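Local coordinates for post-proline cleaving enzyme (Rickettsia typhi, PDB 4HVT), which probably cleaves oligopeptides after proline residues, as a serine-type endopeptidase of the prolyl oligopeptidase family, at residues Ile241-Gly246 and Ile258-Asn263; Ile199-Leu204 and Leu213-Leu218; Phe266-Asn271 and Met288-Thr293. One frame throughout, in Å; residues are numbered along the deposited sequence.

Contact 1 of 3, residues Ile241-Gly246 and Ile258-Asn263; sequences IYVSAG and IFISAN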
loop_
_atom_site.group_PDB
_atom_site.type_symbol
_atom_site.label_atom_id
_atom_site.label_comp_id
_atom_site.label_asym_id
_atom_site.label_seq_id
_atom_site.Cartn_x
_atom_site.Cartn_y
_atom_site.Cartn_z
ATOM N N ILE A 241 -14.038 12.852 -1.587
ATOM C CA ILE A 241 -13.476 11.564 -2.024
ATOM C C ILE A 241 -14.151 10.419 -1.278
ATOM O O ILE A 241 -14.680 9.480 -1.911
ATOM C CB ILE A 241 -11.960 11.499 -1.819
ATOM C CG1 ILE A 241 -11.285 12.762 -2.412
ATOM C CG2 ILE A 241 -11.382 10.248 -2.473
ATOM C CD1 ILE A 241 -11.728 13.155 -3.820
ATOM N N TYR A 242 -14.079 10.455 0.070
ATOM C CA TYR A 242 -14.646 9.343 0.847
ATOM C C TYR A 242 -14.947 9.825 2.266
ATOM O O TYR A 242 -14.524 10.921 2.638
ATOM C CB TYR A 242 -13.755 8.098 0.880
ATOM C CG TYR A 242 -12.472 8.323 1.595
ATOM C CD1 TYR A 242 -12.420 8.327 2.997
ATOM C CD2 TYR A 242 -11.296 8.580 0.893
ATOM C CE1 TYR A 242 -11.250 8.585 3.691
ATOM C CE2 TYR A 242 -10.101 8.862 1.594
ATOM C CZ TYR A 242 -10.090 8.834 2.978
ATOM O OH TYR A 242 -8.951 9.184 3.692
ATOM N N VAL A 243 -15.701 8.994 3.004
ATOM C CA VAL A 243 -15.880 9.182 4.440
ATOM C C VAL A 243 -15.577 7.886 5.176
ATOM O O VAL A 243 -15.903 6.800 4.692
ATOM C CB VAL A 243 -17.280 9.691 4.791
ATOM C CG1 VAL A 243 -18.382 8.674 4.543
ATOM C CG2 VAL A 243 -17.326 10.087 6.251
ATOM N N SER A 244 -14.929 8.000 6.313
ATOM C CA SER A 244 -14.552 6.811 7.105
ATOM C C SER A 244 -14.881 7.056 8.574
ATOM O O SER A 244 -15.007 8.179 8.984
ATOM C CB SER A 244 -13.073 6.467 6.952
ATOM O OG SER A 244 -12.224 7.433 7.557
ATOM N N ALA A 245 -15.000 5.964 9.324
ATOM C CA ALA A 245 -15.173 5.989 10.780
ATOM C C ALA A 245 -14.151 5.046 11.349
ATOM O O ALA A 245 -13.763 4.068 10.725
ATOM C CB ALA A 245 -16.562 5.551 11.185
ATOM N N GLY A 246 -13.644 5.383 12.516
ATOM C CA GLY A 246 -12.726 4.534 13.251
ATOM C C GLY A 246 -12.700 4.988 14.691
ATOM O O GLY A 246 -13.315 5.962 15.037
ATOM N N ILE A 258 -15.698 8.091 18.451
ATOM C CA ILE A 258 -15.467 7.715 17.090
ATOM C C ILE A 258 -14.928 8.895 16.292
ATOM O O ILE A 258 -15.478 10.017 16.369
ATOM C CB ILE A 258 -16.802 7.177 16.450
ATOM C CG1 ILE A 258 -17.372 5.965 17.233
ATOM C CG2 ILE A 258 -16.635 6.909 14.952
ATOM C CD1 ILE A 258 -16.565 4.704 17.174
ATOM N N PHE A 259 -13.851 8.638 15.528
ATOM C CA PHE A 259 -13.257 9.616 14.646
ATOM C C PHE A 259 -13.905 9.452 13.297
ATOM O O PHE A 259 -13.779 8.416 12.666
ATOM C CB PHE A 259 -11.745 9.350 14.598
ATOM C CG PHE A 259 -10.953 10.280 13.669
ATOM C CD1 PHE A 259 -10.781 11.625 13.975
ATOM C CD2 PHE A 259 -10.336 9.786 12.578
ATOM C CE1 PHE A 259 -10.039 12.465 13.176
ATOM C CE2 PHE A 259 -9.553 10.627 11.781
ATOM C CZ PHE A 259 -9.415 11.955 12.058
ATOM N N ILE A 260 -14.556 10.510 12.846
ATOM C CA ILE A 260 -15.186 10.534 11.500
ATOM C C ILE A 260 -14.326 11.402 10.641
ATOM O O ILE A 260 -14.045 12.533 11.018
ATOM C CB ILE A 260 -16.579 11.101 11.574
ATOM C CG1 ILE A 260 -17.476 10.078 12.339
ATOM C CG2 ILE A 260 -17.117 11.363 10.190
ATOM C CD1 ILE A 260 -18.887 10.573 12.479
ATOM N N SER A 261 -13.878 10.860 9.502
ATOM C CA SER A 261 -12.955 11.547 8.640
ATOM C C SER A 261 -13.519 11.613 7.204
ATOM O O SER A 261 -13.708 10.600 6.562
ATOM C CB SER A 261 -11.593 10.863 8.713
ATOM O OG SER A 261 -10.605 11.511 7.916
ATOM N N ALA A 262 -13.774 12.843 6.776
ATOM C CA ALA A 262 -14.289 13.152 5.437
ATOM C C ALA A 262 -13.149 13.745 4.614
ATOM O O ALA A 262 -12.720 14.852 4.830
ATOM C CB ALA A 262 -15.445 14.123 5.502
ATOM N N ASN A 263 -12.703 12.978 3.661
ATOM C CA ASN A 263 -11.572 13.362 2.842
ATOM C C ASN A 263 -12.160 14.159 1.643
ATOM O O ASN A 263 -12.940 13.613 0.852
ATOM C CB ASN A 263 -10.817 12.128 2.405
ATOM C CG ASN A 263 -9.540 12.491 1.665
ATOM O OD1 ASN A 263 -9.569 13.408 0.858
ATOM N ND2 ASN A 263 -8.443 11.829 1.942
HETATM O O HOH W 1 -12.148 7.506 10.418
#
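N263 places its CB over one face of the Y242 ring, 3.6 Å from the ring centroid and 20° off the normal, a CH-pi contact at the tightly packed end of the strand pair. The ring reaches this position because Y242 CG lies between its own backbone N and carbonyl carbon (chi1 65°). N263 ND2 donates a weak hydrogen bond of 3.2 Å to Y242 OH, while the other end of that amide, OD1, accepts from the backbone N of F266. At the base of this pair, I241 and Y242 together oppose N263 in a classic beta bulge: N263 O receives I241 N at 2.8 Å and, weakly, Y242 N at 3.4 Å. Beyond it, regular antiparallel pairing resumes, with hydrogen-bonded pairs S244-S261 and G246-F259, the strand axes running at 166°. The strands are the first two of a four-stranded antiparallel sheet, one blade of the beta-propeller. V243, A262, A245 and I260 point to the other face, where V243 CG2 meets I260 CG2 at 4.1 Å and L218 of the preceding blade packs against V243, A245 and I260. Toward G246 the Y242 face is looser and wetter. Glycine adds no side chain there, the end of the F259 side chain leads away from it, and a water links S244 OG (2.9 Å) to F259 O, to which it donates.

Contact 2 of 3, residues Ile199-Leu204 and Leu213-Leu218; sequences IFNLVL and LYPNSL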
loop_
_atom_site.group_PDB
_atom_site.type_symbol
_atom_site.label_atom_id
_atom_site.label_comp_id
_atom_site.label_asym_id
_atom_site.label_seq_id
_atom_site.Cartn_x
_atom_site.Cartn_y
_atom_site.Cartn_z
ATOM N N ILE A 199 -20.767 0.852 13.512
ATOM C CA ILE A 199 -20.883 1.945 12.570
ATOM C C ILE A 199 -20.051 1.593 11.328
ATOM O O ILE A 199 -18.992 0.994 11.402
ATOM C CB ILE A 199 -20.443 3.279 13.237
ATOM C CG1 ILE A 199 -20.632 4.438 12.285
ATOM C CG2 ILE A 199 -18.997 3.258 13.721
ATOM C CD1 ILE A 199 -20.410 5.768 12.975
ATOM N N PHE A 200 -20.509 1.973 10.152
ATOM C CA PHE A 200 -19.767 1.653 8.933
ATOM C C PHE A 200 -20.180 2.525 7.758
ATOM O O PHE A 200 -21.273 3.092 7.765
ATOM C CB PHE A 200 -19.806 0.157 8.601
ATOM C CG PHE A 200 -21.128 -0.438 8.230
ATOM C CD1 PHE A 200 -22.258 -0.400 9.067
ATOM C CD2 PHE A 200 -21.227 -1.206 7.060
ATOM C CE1 PHE A 200 -23.477 -1.008 8.706
ATOM C CE2 PHE A 200 -22.404 -1.882 6.741
ATOM C CZ PHE A 200 -23.541 -1.749 7.519
ATOM N N ASN A 201 -19.289 2.560 6.751
ATOM C CA ASN A 201 -19.484 3.298 5.508
ATOM C C ASN A 201 -20.184 2.378 4.505
ATOM O O ASN A 201 -19.571 1.855 3.573
ATOM C CB ASN A 201 -18.168 3.917 5.009
ATOM C CG ASN A 201 -17.033 2.923 4.840
ATOM O OD1 ASN A 201 -16.875 1.995 5.643
ATOM N ND2 ASN A 201 -16.258 3.114 3.780
ATOM N N LEU A 202 -21.493 2.211 4.750
ATOM C CA LEU A 202 -22.430 1.359 4.046
ATOM C C LEU A 202 -23.012 2.015 2.786
ATOM O O LEU A 202 -23.546 3.128 2.839
ATOM C CB LEU A 202 -23.614 0.987 4.976
ATOM C CG LEU A 202 -24.814 0.289 4.343
ATOM C CD1 LEU A 202 -24.508 -1.047 3.755
ATOM C CD2 LEU A 202 -25.904 0.106 5.386
ATOM N N VAL A 203 -22.999 1.294 1.667
ATOM C CA VAL A 203 -23.730 1.721 0.465
ATOM C C VAL A 203 -25.050 0.991 0.468
ATOM O O VAL A 203 -25.156 -0.152 0.011
ATOM C CB VAL A 203 -22.936 1.425 -0.815
ATOM C CG1 VAL A 203 -23.672 1.926 -2.054
ATOM C CG2 VAL A 203 -21.573 2.096 -0.736
ATOM N N LEU A 204 -26.044 1.601 1.102
ATOM C CA LEU A 204 -27.350 0.929 1.227
ATOM C C LEU A 204 -28.116 1.110 -0.079
ATOM O O LEU A 204 -28.744 0.158 -0.609
ATOM C CB LEU A 204 -28.132 1.497 2.402
ATOM C CG LEU A 204 -29.508 0.889 2.679
ATOM C CD1 LEU A 204 -29.410 -0.606 2.839
ATOM C CD2 LEU A 204 -30.136 1.535 3.896
ATOM N N LEU A 213 -16.406 7.154 -6.359
ATOM C CA LEU A 213 -17.153 5.895 -6.270
ATOM C C LEU A 213 -17.006 5.211 -4.909
ATOM O O LEU A 213 -17.465 4.090 -4.755
ATOM C CB LEU A 213 -16.892 4.932 -7.447
ATOM C CG LEU A 213 -16.991 5.534 -8.848
ATOM C CD1 LEU A 213 -16.694 4.490 -9.924
ATOM C CD2 LEU A 213 -18.300 6.215 -9.087
ATOM N N TYR A 214 -16.473 5.921 -3.928
ATOM C CA TYR A 214 -16.418 5.416 -2.547
ATOM C C TYR A 214 -17.753 5.687 -1.862
ATOM O O TYR A 214 -18.461 6.637 -2.201
ATOM C CB TYR A 214 -15.289 6.063 -1.753
ATOM C CG TYR A 214 -13.937 5.732 -2.268
ATOM C CD1 TYR A 214 -13.445 4.449 -2.129
ATOM C CD2 TYR A 214 -13.156 6.676 -2.933
ATOM C CE1 TYR A 214 -12.196 4.110 -2.647
ATOM C CE2 TYR A 214 -11.914 6.318 -3.485
ATOM C CZ TYR A 214 -11.453 5.045 -3.333
ATOM O OH TYR A 214 -10.197 4.673 -3.802
ATOM N N PRO A 215 -18.084 4.890 -0.850
ATOM C CA PRO A 215 -19.300 5.214 -0.060
ATOM C C PRO A 215 -19.278 6.638 0.491
ATOM O O PRO A 215 -18.235 7.080 1.031
ATOM C CB PRO A 215 -19.245 4.220 1.091
ATOM C CG PRO A 215 -18.425 3.056 0.548
ATOM C CD PRO A 215 -17.353 3.723 -0.306
ATOM N N ASN A 216 -20.410 7.336 0.361
ATOM C CA ASN A 216 -20.518 8.677 0.871
ATOM C C ASN A 216 -21.211 8.797 2.248
ATOM O O ASN A 216 -21.331 9.908 2.773
ATOM C CB ASN A 216 -21.233 9.601 -0.123
ATOM C CG ASN A 216 -22.738 9.346 -0.186
ATOM O OD1 ASN A 216 -23.249 8.308 0.232
ATOM N ND2 ASN A 216 -23.463 10.301 -0.713
ATOM N N SER A 217 -21.629 7.690 2.824
ATOM C CA SER A 217 -22.448 7.753 4.064
ATOM C C SER A 217 -21.938 6.878 5.160
ATOM O O SER A 217 -21.275 5.890 4.863
ATOM C CB SER A 217 -23.885 7.363 3.746
ATOM O OG SER A 217 -24.428 8.212 2.756
ATOM N N LEU A 218 -22.270 7.211 6.408
ATOM C CA LEU A 218 -22.044 6.351 7.550
ATOM C C LEU A 218 -23.367 6.019 8.148
ATOM O O LEU A 218 -24.231 6.914 8.265
ATOM C CB LEU A 218 -21.206 7.102 8.599
ATOM C CG LEU A 218 -19.746 7.429 8.203
ATOM C CD1 LEU A 218 -19.029 8.254 9.286
ATOM C CD2 LEU A 218 -18.983 6.154 7.900
HETATM O O HOH W 2 -16.219 5.697 2.231
HETATM O O HOH W 3 -22.335 5.232 1.436
#
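The end-to-end directions of 200-203 and 215-218 differ by 134°, and the backbones share no hydrogen bond, meeting through CA-H...O contacts, with N201 CA 3.2 Å from S217 O and L218 CA 3.4 Å from F200 O. N201 is the centre of an inverse gamma turn, closed by a weak bond from L202 N to F200 O, and this bends the chain off the strand. S217 O and N201 N, both buried here, have no hydrogen-bond partner in the model. The segments sit where the second and third strands of blade 190-235 open into their connecting loop. Water bridges the chains: one accepts from N201 ND2 (3.0 Å) and donates to P215 O, another accepts from S217 N at 2.9 Å and lies in position to donate to L202 O, although other acceptors compete for its protons. The N201 amide is fixed from outside as well, OD1 by Y189 N and ND2 by F187 O. Its CB rests against L218 CD2 at 3.7 Å. The P215 ring packs against N201 O, 3.4 Å from P215 CB, and also against V203, whose CG2, set opposite the carbonyl carbon by chi1 of -177°, meets P215 CG at 3.5 Å.

Contact 3 of 3, residues Phe266-Asn271 and Met288-Thr293; sequences FYNYDN and MPSDAT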
loop_
_atom_site.group_PDB
_atom_site.type_symbol
_atom_site.label_atom_id
_atom_site.label_comp_id
_atom_site.label_asym_id
_atom_site.label_seq_id
_atom_site.Cartn_x
_atom_site.Cartn_y
_atom_site.Cartn_z
ATOM N N PHE A 266 -8.375 14.487 -1.295
ATOM C CA PHE A 266 -7.263 13.576 -1.111
ATOM C C PHE A 266 -6.347 14.012 0.056
ATOM O O PHE A 266 -5.964 13.161 0.872
ATOM C CB PHE A 266 -6.460 13.306 -2.376
ATOM C CG PHE A 266 -5.762 11.982 -2.331
ATOM C CD1 PHE A 266 -6.438 10.842 -2.699
ATOM C CD2 PHE A 266 -4.464 11.902 -1.865
ATOM C CE1 PHE A 266 -5.798 9.601 -2.603
ATOM C CE2 PHE A 266 -3.819 10.656 -1.762
ATOM C CZ PHE A 266 -4.487 9.538 -2.177
ATOM N N TYR A 267 -6.004 15.307 0.126
ATOM C CA TYR A 267 -5.053 15.846 1.136
ATOM C C TYR A 267 -5.691 16.672 2.222
ATOM O O TYR A 267 -5.131 16.783 3.325
ATOM C CB TYR A 267 -3.939 16.670 0.454
ATOM C CG TYR A 267 -3.084 15.791 -0.435
ATOM C CD1 TYR A 267 -2.194 14.876 0.087
ATOM C CD2 TYR A 267 -3.256 15.830 -1.829
ATOM C CE1 TYR A 267 -1.463 14.024 -0.741
ATOM C CE2 TYR A 267 -2.533 14.979 -2.661
ATOM C CZ TYR A 267 -1.633 14.079 -2.104
ATOM O OH TYR A 267 -0.927 13.216 -2.957
ATOM N N ASN A 268 -6.891 17.211 1.989
ATOM C CA ASN A 268 -7.606 18.006 2.990
ATOM C C ASN A 268 -8.883 17.332 3.466
ATOM O O ASN A 268 -9.510 16.619 2.708
ATOM C CB ASN A 268 -7.966 19.397 2.421
ATOM C CG ASN A 268 -6.723 20.218 2.113
ATOM O OD1 ASN A 268 -6.077 20.772 3.017
ATOM N ND2 ASN A 268 -6.397 20.308 0.854
ATOM N N TYR A 269 -9.221 17.550 4.739
ATOM C CA TYR A 269 -10.241 16.833 5.381
ATOM C C TYR A 269 -11.136 17.737 6.209
ATOM O O TYR A 269 -10.681 18.800 6.679
ATOM C CB TYR A 269 -9.597 15.845 6.372
ATOM C CG TYR A 269 -8.734 14.775 5.806
ATOM C CD1 TYR A 269 -7.415 15.056 5.392
ATOM C CD2 TYR A 269 -9.183 13.466 5.760
ATOM C CE1 TYR A 269 -6.604 14.023 4.930
ATOM C CE2 TYR A 269 -8.388 12.455 5.286
ATOM C CZ TYR A 269 -7.093 12.742 4.892
ATOM O OH TYR A 269 -6.293 11.716 4.422
ATOM N N ASP A 270 -12.384 17.275 6.433
ATOM C CA ASP A 270 -13.231 17.682 7.539
ATOM C C ASP A 270 -13.300 16.500 8.487
ATOM O O ASP A 270 -13.741 15.453 8.100
ATOM C CB ASP A 270 -14.673 17.955 7.117
ATOM C CG ASP A 270 -14.808 19.108 6.189
ATOM O OD1 ASP A 270 -13.989 20.064 6.273
ATOM O OD2 ASP A 270 -15.796 19.069 5.441
ATOM N N ASN A 271 -12.881 16.687 9.730
ATOM C CA ASN A 271 -12.855 15.591 10.699
ATOM C C ASN A 271 -13.739 15.949 11.908
ATOM O O ASN A 271 -13.916 17.146 12.258
ATOM C CB ASN A 271 -11.438 15.325 11.211
ATOM C CG ASN A 271 -10.503 14.843 10.156
ATOM O OD1 ASN A 271 -10.835 13.974 9.422
ATOM N ND2 ASN A 271 -9.323 15.389 10.115
ATOM N N MET A 288 -8.419 21.449 13.533
ATOM C CA MET A 288 -7.003 21.212 13.252
ATOM C C MET A 288 -6.745 21.630 11.812
ATOM O O MET A 288 -7.703 21.821 11.015
ATOM C CB MET A 288 -6.612 19.713 13.418
ATOM C CG MET A 288 -6.687 19.169 14.856
ATOM S SD MET A 288 -5.419 19.884 15.933
ATOM C CE MET A 288 -4.031 18.912 15.313
ATOM N N PRO A 289 -5.480 21.854 11.462
ATOM C CA PRO A 289 -5.204 22.152 10.048
ATOM C C PRO A 289 -5.851 21.122 9.117
ATOM O O PRO A 289 -5.821 19.934 9.385
ATOM C CB PRO A 289 -3.656 22.143 9.985
ATOM C CG PRO A 289 -3.215 22.501 11.363
ATOM C CD PRO A 289 -4.234 21.770 12.250
ATOM N N SER A 290 -6.427 21.568 7.997
ATOM C CA SER A 290 -7.202 20.686 7.162
ATOM C C SER A 290 -6.417 19.545 6.524
ATOM O O SER A 290 -7.004 18.520 6.218
ATOM C CB SER A 290 -7.906 21.483 6.059
ATOM O OG SER A 290 -6.985 22.112 5.191
ATOM N N ASP A 291 -5.086 19.690 6.409
ATOM C CA ASP A 291 -4.228 18.639 5.847
ATOM C C ASP A 291 -3.396 17.946 6.908
ATOM O O ASP A 291 -2.527 17.147 6.571
ATOM C CB ASP A 291 -3.358 19.128 4.685
ATOM C CG ASP A 291 -2.523 20.371 5.024
ATOM O OD1 ASP A 291 -2.604 20.959 6.130
ATOM O OD2 ASP A 291 -1.707 20.738 4.137
ATOM N N ALA A 292 -3.663 18.220 8.192
ATOM C CA ALA A 292 -3.066 17.416 9.276
ATOM C C ALA A 292 -3.801 16.077 9.377
ATOM O O ALA A 292 -4.995 16.012 9.071
ATOM C CB ALA A 292 -3.112 18.188 10.570
ATOM N N THR A 293 -3.085 15.004 9.753
ATOM C CA THR A 293 -3.641 13.661 9.827
ATOM C C THR A 293 -3.415 13.001 11.177
ATOM O O THR A 293 -2.374 13.166 11.802
ATOM C CB THR A 293 -3.066 12.755 8.716
ATOM O OG1 THR A 293 -1.651 12.830 8.728
ATOM C CG2 THR A 293 -3.622 13.212 7.357
HETATM O O HOH W 4 -2.861 15.469 4.233
HETATM O O HOH W 5 -7.012 14.390 8.477
#
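S290 carries both direct hydrogen bonds to the 266-271 segment, one through its side chain and one through its backbone. With chi1 at 63°, its OG is tucked over its own backbone and donates to N268 OD1 at 2.7 Å, approaching from 31° out of the amide carbonyl plane. Its carbonyl O accepts from Y269 N at 2.8 Å. Weaker CA-H...O contacts flank this pair: N268 CA also points at S290 O, and D291 CA at Y267 O, 3.3 Å away. S290 O also lies at the edge of the Y269 ring, near its plane. S290 is the second residue of a type I beta turn from P289 to A292, whose closing bond, A292 N to P289 O, does not use the S290 carbonyl. That turn belongs to the connection from one propeller blade, ending with strand 282-285, to the next, beginning with strand 293-298; the partner segment leads into the third strand of the first of these blades. Water makes a further set of links: one molecule donates to Y267 O and D291 O, and a second accepts from N271 ND2 and donates to A292 O while sitting over one face of the Y269 ring, toward the rim. Side-chain packing is lighter. T293 CG2 comes within 3.9 Å of Y269 CE1, and the N268 and D291 side chains lie alongside each other, OD1 against D291 CB, with amide and carboxylate planes 23° apart. D291 OD2 is bonded to S308 OG, and the Y267 hydroxyl is hydrogen-bonded to E610 OE1, in the hydrolase part of the chain.

Overall arrangement
The contacts follow one another along the chain as 2, 1, 3, all within the N-terminal beta-propeller region. Contact 2 lies in the four-stranded sheet 190-235 and contact 1 in the next, 242-285; their centres are about 10 Å apart and they pack directly, with I241, Y242 and V243 against Y214 and N216. Contact 3, its centre about 11 Å from that of contact 1, shares the latter's sheet through neighbouring strands 257-263 and 269-275, joined by A262 O to D270 N, and extends to the start of sheet 293-344. Contacts 2 and 3 do not touch, their centres being about 20 Å apart. The series thus steps across successive blades, and at contact 3 F266 and Y267 meet the hydrolase domain.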